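Local coordinates for uncharacterized protein (PDB 4MXN) that probably hydrolyses glycosidic bonds as a family 28 glycosyl hydrolase with a right-handed parallel beta-helix fold, at residues A[52-66]-A[73-87]. Residues are numbered along the deposited sequence; the frame is centred on the assembly and turned at random.
Sequences GGGRLIFYVGRYLTG and NVTIRIEEGAVLVAV
Leu56 is bonded through both its backbone N and its backbone O: the N donates to Thr75 O at 2.8 Å, and the O accepts Arg77 N at 2.8 Å, almost straight at 178°. In this parallel pattern Gly54 to Phe58 pairs with Asn73 to Glu79; after the register slips by one residue, where the type II turn from Glu79 to Ala82 lies, Gly61 to Thr65 pairs with Gly81 to Val87, the first bond, Gly61 N to Gly81 O, being weak. Gly53, Gly54, Gly61 and Gly81 all have positive phi, where a side chain would strike the preceding carbonyl. Two neighbouring coils of a parallel beta-helix, the family 28 fold, stack here, with like-placed strands one above the other. Inside, the Phe58 ring lays CE1 3.8 Å from Ile76 CG2 and CE2 3.9 Å from Leu84 CD1, while its CD2 sits over the centre of the Tyr63 ring. On the other face, Arg77 bends at chi2 (-95°) and chi3, which brings its guanidinium side-on to the Glu79 carboxylate, NE to OE2 and NH2 to OE1, both 3.1 Å. Arg77 CG packs 3.6 Å from Ile57 CD1. A leucine in place of Arg77 would probably leave the Glu79 carboxylate without its charged mate and freer to turn. Arg55, alongside, pairs instead with Asp21 of strand 21-23.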
loop_
_atom_site.group_PDB
_atom_site.type_symbol
_atom_site.label_atom_id
_atom_site.label_comp_id
_atom_site.label_asym_id
_atom_site.label_seq_id
_atom_site.Cartn_x
_atom_site.Cartn_y
_atom_site.Cartn_z
ATOM N N GLY A 52 1.182 -10.342 20.400
ATOM C CA GLY A 52 2.545 -10.740 20.047
ATOM C C GLY A 52 2.762 -10.951 18.564
ATOM O O GLY A 52 3.818 -11.432 18.148
ATOM N N GLY A 53 1.765 -10.603 17.769
ATOM C CA GLY A 53 1.857 -10.719 16.323
ATOM C C GLY A 53 1.107 -11.871 15.695
ATOM O O GLY A 53 0.487 -12.678 16.392
ATOM N N GLY A 54 1.135 -11.892 14.362
ATOM C CA GLY A 54 0.445 -12.885 13.551
ATOM C C GLY A 54 -0.031 -12.305 12.243
ATOM O O GLY A 54 0.462 -11.259 11.809
ATOM N N ARG A 55 -0.989 -12.984 11.592
ATOM C CA ARG A 55 -1.460 -12.550 10.284
ATOM C C ARG A 55 -2.960 -12.289 10.246
ATOM O O ARG A 55 -3.739 -13.031 10.839
ATOM C CB ARG A 55 -1.083 -13.578 9.203
ATOM C CG ARG A 55 0.423 -13.939 9.185
ATOM C CD ARG A 55 0.840 -14.733 7.958
ATOM N NE ARG A 55 0.136 -16.014 7.873
ATOM C CZ ARG A 55 0.293 -16.893 6.891
ATOM N NH1 ARG A 55 1.136 -16.644 5.892
ATOM N NH2 ARG A 55 -0.390 -18.029 6.898
ATOM N N LEU A 56 -3.355 -11.190 9.571
ATOM C CA LEU A 56 -4.759 -10.855 9.342
ATOM C C LEU A 56 -5.099 -11.302 7.926
ATOM O O LEU A 56 -4.506 -10.799 6.974
ATOM C CB LEU A 56 -5.042 -9.356 9.554
ATOM C CG LEU A 56 -6.513 -8.927 9.527
ATOM C CD1 LEU A 56 -7.370 -9.696 10.562
ATOM C CD2 LEU A 56 -6.634 -7.438 9.754
ATOM N N ILE A 57 -6.027 -12.276 7.796
ATOM C CA ILE A 57 -6.351 -12.891 6.507
ATOM C C ILE A 57 -7.666 -12.406 5.916
ATOM O O ILE A 57 -8.726 -12.603 6.514
ATOM C CB ILE A 57 -6.377 -14.453 6.610
ATOM C CG1 ILE A 57 -5.204 -15.065 7.438
ATOM C CG2 ILE A 57 -6.577 -15.139 5.230
ATOM C CD1 ILE A 57 -3.799 -14.902 6.928
ATOM N N PHE A 58 -7.584 -11.862 4.697
ATOM C CA PHE A 58 -8.731 -11.437 3.876
ATOM C C PHE A 58 -8.897 -12.558 2.862
ATOM O O PHE A 58 -8.059 -12.672 1.966
ATOM C CB PHE A 58 -8.462 -10.062 3.207
ATOM C CG PHE A 58 -8.389 -8.876 4.138
ATOM C CD1 PHE A 58 -7.244 -8.625 4.882
ATOM C CD2 PHE A 58 -9.453 -7.987 4.243
ATOM C CE1 PHE A 58 -7.182 -7.530 5.749
ATOM C CE2 PHE A 58 -9.385 -6.886 5.105
ATOM C CZ PHE A 58 -8.241 -6.660 5.843
ATOM N N TYR A 59 -9.888 -13.455 3.032
ATOM C CA TYR A 59 -9.906 -14.645 2.176
ATOM C C TYR A 59 -10.541 -14.477 0.791
ATOM O O TYR A 59 -9.955 -14.992 -0.166
ATOM C CB TYR A 59 -10.509 -15.881 2.877
ATOM C CG TYR A 59 -9.547 -17.054 2.915
ATOM C CD1 TYR A 59 -8.834 -17.438 1.779
ATOM C CD2 TYR A 59 -9.339 -17.775 4.088
ATOM C CE1 TYR A 59 -7.927 -18.497 1.815
ATOM C CE2 TYR A 59 -8.438 -18.843 4.135
ATOM C CZ TYR A 59 -7.744 -19.207 2.990
ATOM O OH TYR A 59 -6.859 -20.263 3.022
ATOM N N VAL A 60 -11.723 -13.833 0.672
ATOM C CA VAL A 60 -12.412 -13.669 -0.616
ATOM C C VAL A 60 -13.421 -12.512 -0.499
ATOM O O VAL A 60 -13.856 -12.194 0.612
ATOM C CB VAL A 60 -13.071 -15.010 -1.091
ATOM C CG1 VAL A 60 -14.403 -15.289 -0.386
ATOM C CG2 VAL A 60 -13.224 -15.058 -2.613
ATOM N N GLY A 61 -13.798 -11.913 -1.625
ATOM C CA GLY A 61 -14.745 -10.802 -1.639
ATOM C C GLY A 61 -14.073 -9.444 -1.717
ATOM O O GLY A 61 -12.843 -9.352 -1.840
ATOM N N ARG A 62 -14.884 -8.372 -1.638
ATOM C CA ARG A 62 -14.417 -6.985 -1.737
ATOM C C ARG A 62 -14.487 -6.300 -0.383
ATOM O O ARG A 62 -15.544 -6.301 0.235
ATOM C CB ARG A 62 -15.257 -6.196 -2.766
ATOM C CG ARG A 62 -15.161 -6.722 -4.203
ATOM C CD ARG A 62 -15.978 -5.892 -5.200
ATOM N NE ARG A 62 -15.552 -4.488 -5.290
ATOM C CZ ARG A 62 -14.514 -4.056 -6.004
ATOM N NH1 ARG A 62 -13.765 -4.914 -6.690
ATOM N NH2 ARG A 62 -14.208 -2.764 -6.026
ATOM N N TYR A 63 -13.382 -5.712 0.078
ATOM C CA TYR A 63 -13.339 -5.085 1.388
ATOM C C TYR A 63 -13.068 -3.598 1.241
ATOM O O TYR A 63 -11.948 -3.191 0.917
ATOM C CB TYR A 63 -12.277 -5.748 2.277
ATOM C CG TYR A 63 -12.499 -7.233 2.505
ATOM C CD1 TYR A 63 -11.952 -8.183 1.640
ATOM C CD2 TYR A 63 -13.179 -7.691 3.631
ATOM C CE1 TYR A 63 -12.119 -9.549 1.866
ATOM C CE2 TYR A 63 -13.318 -9.056 3.886
ATOM C CZ TYR A 63 -12.797 -9.980 2.994
ATOM O OH TYR A 63 -12.941 -11.324 3.223
ATOM N N LEU A 64 -14.098 -2.784 1.460
ATOM C CA LEU A 64 -13.991 -1.335 1.372
ATOM C C LEU A 64 -13.227 -0.819 2.580
ATOM O O LEU A 64 -13.492 -1.265 3.693
ATOM C CB LEU A 64 -15.393 -0.706 1.314
ATOM C CG LEU A 64 -15.477 0.777 0.923
ATOM C CD1 LEU A 64 -15.133 1.002 -0.553
ATOM C CD2 LEU A 64 -16.901 1.310 1.189
ATOM N N THR A 65 -12.287 0.117 2.363
ATOM C CA THR A 65 -11.501 0.642 3.487
ATOM C C THR A 65 -10.907 2.015 3.198
ATOM O O THR A 65 -10.672 2.389 2.043
ATOM C CB THR A 65 -10.341 -0.346 3.864
ATOM O OG1 THR A 65 -9.746 0.074 5.093
ATOM C CG2 THR A 65 -9.253 -0.434 2.791
ATOM N N GLY A 66 -10.598 2.704 4.291
ATOM C CA GLY A 66 -9.789 3.906 4.307
ATOM C C GLY A 66 -8.382 3.479 4.704
ATOM O O GLY A 66 -8.037 2.290 4.613
ATOM N N ASN A 73 4.922 -6.723 13.997
ATOM C CA ASN A 73 4.718 -8.175 14.049
ATOM C C ASN A 73 3.400 -8.614 13.406
ATOM O O ASN A 73 2.999 -9.767 13.572
ATOM C CB ASN A 73 4.845 -8.713 15.483
ATOM C CG ASN A 73 6.147 -8.320 16.108
ATOM O OD1 ASN A 73 7.213 -8.512 15.525
ATOM N ND2 ASN A 73 6.087 -7.689 17.260
ATOM N N VAL A 74 2.789 -7.736 12.594
ATOM C CA VAL A 74 1.546 -8.043 11.893
ATOM C C VAL A 74 1.805 -8.094 10.398
ATOM O O VAL A 74 2.501 -7.241 9.864
ATOM C CB VAL A 74 0.403 -7.038 12.222
ATOM C CG1 VAL A 74 -0.896 -7.390 11.485
ATOM C CG2 VAL A 74 0.157 -6.951 13.729
ATOM N N THR A 75 1.239 -9.101 9.744
ATOM C CA THR A 75 1.231 -9.280 8.300
ATOM C C THR A 75 -0.222 -9.292 7.851
ATOM O O THR A 75 -1.047 -9.991 8.440
ATOM C CB THR A 75 1.995 -10.558 7.892
ATOM O OG1 THR A 75 3.387 -10.321 8.084
ATOM C CG2 THR A 75 1.766 -10.939 6.414
ATOM N N ILE A 76 -0.537 -8.519 6.810
ATOM C CA ILE A 76 -1.861 -8.506 6.211
ATOM C C ILE A 76 -1.794 -9.371 4.969
ATOM O O ILE A 76 -0.945 -9.147 4.109
ATOM C CB ILE A 76 -2.366 -7.060 5.911
ATOM C CG1 ILE A 76 -2.809 -6.350 7.228
ATOM C CG2 ILE A 76 -3.517 -7.078 4.864
ATOM C CD1 ILE A 76 -3.000 -4.802 7.110
ATOM N N ARG A 77 -2.677 -10.368 4.875
ATOM C CA ARG A 77 -2.740 -11.223 3.698
ATOM C C ARG A 77 -4.026 -10.953 2.942
ATOM O O ARG A 77 -5.104 -11.105 3.505
ATOM C CB ARG A 77 -2.663 -12.723 4.081
ATOM C CG ARG A 77 -1.409 -13.144 4.870
ATOM C CD ARG A 77 -0.310 -13.697 4.013
ATOM N NE ARG A 77 -0.789 -14.684 3.038
ATOM C CZ ARG A 77 -0.061 -15.105 2.013
ATOM N NH1 ARG A 77 1.180 -14.662 1.847
ATOM N NH2 ARG A 77 -0.566 -15.978 1.148
ATOM N N ILE A 78 -3.915 -10.574 1.669
ATOM C CA ILE A 78 -5.064 -10.366 0.772
ATOM C C ILE A 78 -5.008 -11.551 -0.173
ATOM O O ILE A 78 -4.178 -11.572 -1.071
ATOM C CB ILE A 78 -5.034 -8.978 0.068
ATOM C CG1 ILE A 78 -4.916 -7.850 1.138
ATOM C CG2 ILE A 78 -6.318 -8.778 -0.777
ATOM C CD1 ILE A 78 -4.081 -6.737 0.741
ATOM N N GLU A 79 -5.808 -12.595 0.094
ATOM C CA GLU A 79 -5.679 -13.820 -0.688
ATOM C C GLU A 79 -6.267 -13.665 -2.088
ATOM O O GLU A 79 -6.988 -12.703 -2.345
ATOM C CB GLU A 79 -6.288 -15.027 0.042
ATOM C CG GLU A 79 -5.698 -15.288 1.427
ATOM C CD GLU A 79 -4.222 -15.623 1.576
ATOM O OE1 GLU A 79 -3.564 -15.995 0.575
ATOM O OE2 GLU A 79 -3.729 -15.540 2.724
ATOM N N GLU A 80 -5.920 -14.611 -3.004
ATOM C CA GLU A 80 -6.415 -14.602 -4.368
ATOM C C GLU A 80 -7.938 -14.562 -4.342
ATOM O O GLU A 80 -8.557 -15.294 -3.579
ATOM C CB GLU A 80 -5.900 -15.818 -5.160
ATOM C CG GLU A 80 -5.881 -15.531 -6.652
ATOM C CD GLU A 80 -5.210 -16.565 -7.534
ATOM O OE1 GLU A 80 -5.544 -17.766 -7.403
ATOM O OE2 GLU A 80 -4.403 -16.169 -8.408
ATOM N N GLY A 81 -8.523 -13.668 -5.111
ATOM C CA GLY A 81 -9.976 -13.514 -5.115
ATOM C C GLY A 81 -10.463 -12.453 -4.144
ATOM O O GLY A 81 -11.647 -12.099 -4.168
ATOM N N ALA A 82 -9.571 -11.947 -3.259
ATOM C CA ALA A 82 -9.925 -10.868 -2.323
ATOM C C ALA A 82 -9.422 -9.543 -2.864
ATOM O O ALA A 82 -8.371 -9.486 -3.509
ATOM C CB ALA A 82 -9.348 -11.119 -0.928
ATOM N N VAL A 83 -10.199 -8.478 -2.654
ATOM C CA VAL A 83 -9.781 -7.141 -3.080
ATOM C C VAL A 83 -9.931 -6.201 -1.896
ATOM O O VAL A 83 -11.017 -6.166 -1.304
ATOM C CB VAL A 83 -10.577 -6.585 -4.307
ATOM C CG1 VAL A 83 -9.973 -5.264 -4.815
ATOM C CG2 VAL A 83 -10.720 -7.608 -5.439
ATOM N N LEU A 84 -8.873 -5.422 -1.581
ATOM C CA LEU A 84 -8.911 -4.337 -0.587
ATOM C C LEU A 84 -9.176 -3.063 -1.419
ATOM O O LEU A 84 -8.342 -2.704 -2.256
ATOM C CB LEU A 84 -7.586 -4.297 0.201
ATOM C CG LEU A 84 -7.592 -3.525 1.522
ATOM C CD1 LEU A 84 -8.627 -4.107 2.524
ATOM C CD2 LEU A 84 -6.211 -3.509 2.140
ATOM N N VAL A 85 -10.382 -2.483 -1.331
ATOM C CA VAL A 85 -10.726 -1.363 -2.213
ATOM C C VAL A 85 -10.810 -0.023 -1.454
ATOM O O VAL A 85 -11.400 0.079 -0.392
ATOM C CB VAL A 85 -12.012 -1.653 -3.062
ATOM C CG1 VAL A 85 -13.192 -2.133 -2.219
ATOM C CG2 VAL A 85 -12.417 -0.462 -3.924
ATOM N N ALA A 86 -10.192 0.994 -2.015
ATOM C CA ALA A 86 -10.223 2.340 -1.463
ATOM C C ALA A 86 -11.623 2.953 -1.548
ATOM O O ALA A 86 -12.265 2.917 -2.603
ATOM C CB ALA A 86 -9.250 3.224 -2.226
ATOM N N VAL A 87 -12.083 3.536 -0.434
ATOM C CA VAL A 87 -13.323 4.305 -0.388
ATOM C C VAL A 87 -13.048 5.655 -1.114
ATOM O O VAL A 87 -11.969 6.201 -0.914
ATOM C CB VAL A 87 -13.802 4.490 1.079
ATOM C CG1 VAL A 87 -12.793 5.268 1.930
ATOM C CG2 VAL A 87 -15.188 5.127 1.139
#